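Local coordinates for protein sensor histidine kinase (Rhodopseudomonas palustris, PDB 3VA9) that probably phosphorylates itself on a histidine as the sensor kinase of a two-component system, the present chain being its four-helix-bundle sensor domain, at residues K19-L22 / A23-A26. Residues are numbered along the deposited sequence; the frame is centred on the assembly and turned at random.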
# COMPACT_ATOMS: atom_id res chain seq x y z
N LYS A 19 -1.39 -11.89 15.50
CA LYS A 19 -0.74 -12.19 14.24
C LYS A 19 -1.30 -11.29 13.13
O LYS A 19 -0.59 -10.91 12.21
CB LYS A 19 -0.95 -13.67 13.89
CG LYS A 19 -0.41 -14.10 12.53
CD LYS A 19 -0.70 -15.57 12.28
CE LYS A 19 -0.18 -16.02 10.93
NZ LYS A 19 -0.50 -17.45 10.66
N ALA A 20 -2.59 -10.96 13.24
CA ALA A 20 -3.26 -10.13 12.24
C ALA A 20 -2.84 -8.67 12.32
O ALA A 20 -2.72 -8.00 11.29
CB ALA A 20 -4.78 -10.26 12.37
N LEU A 21 -2.60 -8.18 13.53
CA LEU A 21 -2.19 -6.79 13.73
C LEU A 21 -0.77 -6.55 13.21
O LEU A 21 -0.48 -5.48 12.68
CB LEU A 21 -2.30 -6.39 15.20
CG LEU A 21 -3.70 -6.39 15.82
CD1 LEU A 21 -3.63 -6.03 17.30
CD2 LEU A 21 -4.63 -5.44 15.07
N LEU A 22 0.10 -7.54 13.38
CA LEU A 22 1.44 -7.48 12.82
C LEU A 22 1.33 -7.34 11.31
O LEU A 22 1.95 -6.47 10.70
CB LEU A 22 2.22 -8.75 13.15
CG LEU A 22 2.68 -8.92 14.60
CD1 LEU A 22 3.33 -10.29 14.80
CD2 LEU A 22 3.64 -7.80 14.99
N ALA A 23 0.53 -8.22 10.72
CA ALA A 23 0.34 -8.26 9.27
C ALA A 23 -0.20 -6.94 8.72
O ALA A 23 0.17 -6.52 7.63
CB ALA A 23 -0.59 -9.42 8.89
N ILE A 24 -1.08 -6.29 9.49
CA ILE A 24 -1.68 -5.02 9.08
C ILE A 24 -0.65 -3.89 9.09
O ILE A 24 -0.66 -3.02 8.22
CB ILE A 24 -2.85 -4.65 10.01
CG1 ILE A 24 -4.04 -5.57 9.75
CG2 ILE A 24 -3.26 -3.20 9.81
CD1 ILE A 24 -5.17 -5.39 10.73
N SER A 25 0.23 -3.92 10.08
CA SER A 25 1.28 -2.92 10.20
C SER A 25 2.34 -3.10 9.13
O SER A 25 2.92 -2.14 8.63
CB SER A 25 1.92 -3.01 11.59
OG SER A 25 3.26 -2.58 11.56
N ALA A 26 2.59 -4.36 8.76
CA ALA A 26 3.53 -4.67 7.70
C ALA A 26 3.02 -4.22 6.34
O ALA A 26 3.80 -3.95 5.42
CB ALA A 26 3.84 -6.17 7.70
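The amide N of A26 donates to O of L22 over 2.9 Å, the shortest of four i to i+4 hydrogen bonds that wind K19-L22 onto A23-A26 as continuous alpha helix. In the preceding bond, N of S25 binds O of L21 at 3.1 Å. N of I24 reaches O of A20 at 3.0 Å; the first of the series, from N of A23 to O of K19, is longer at 3.3 Å.

The side chains lie against this backbone ladder. With chi1 at -71°, CG1 of I24 points away from the carbonyl carbon of its own residue, and the ethyl arm swings back over the preceding turn: CG1 comes within 3.2 Å of O of A20, and CD1 meets CD2 of L21 in a loose apolar touch at 4.4 Å. The arm therefore lies beside a carbonyl already bonded to N of I24 and would probably limit the approach of water to it. The methyl groups of A20 and A23 let other helices come close, and CB of A23 rests 3.5 Å from O of A20. K19, L22 and S25 lie on the exposed flank. A charged lysine and a small polar serine suit such positions, CB of S25 lying 3.6 Å from O of L22, whereas L22 is an exposed leucine.

Within this CHASE3-family helical bundle, helix 18-44 is flanked here by two others. A20 and L21 pack on E136, and I24 on L132 and T133, all of helix 121-142; towards helix 47-70, A20 touches V70, A23 meets L67, and O of A26 accepts a hydrogen bond from R63.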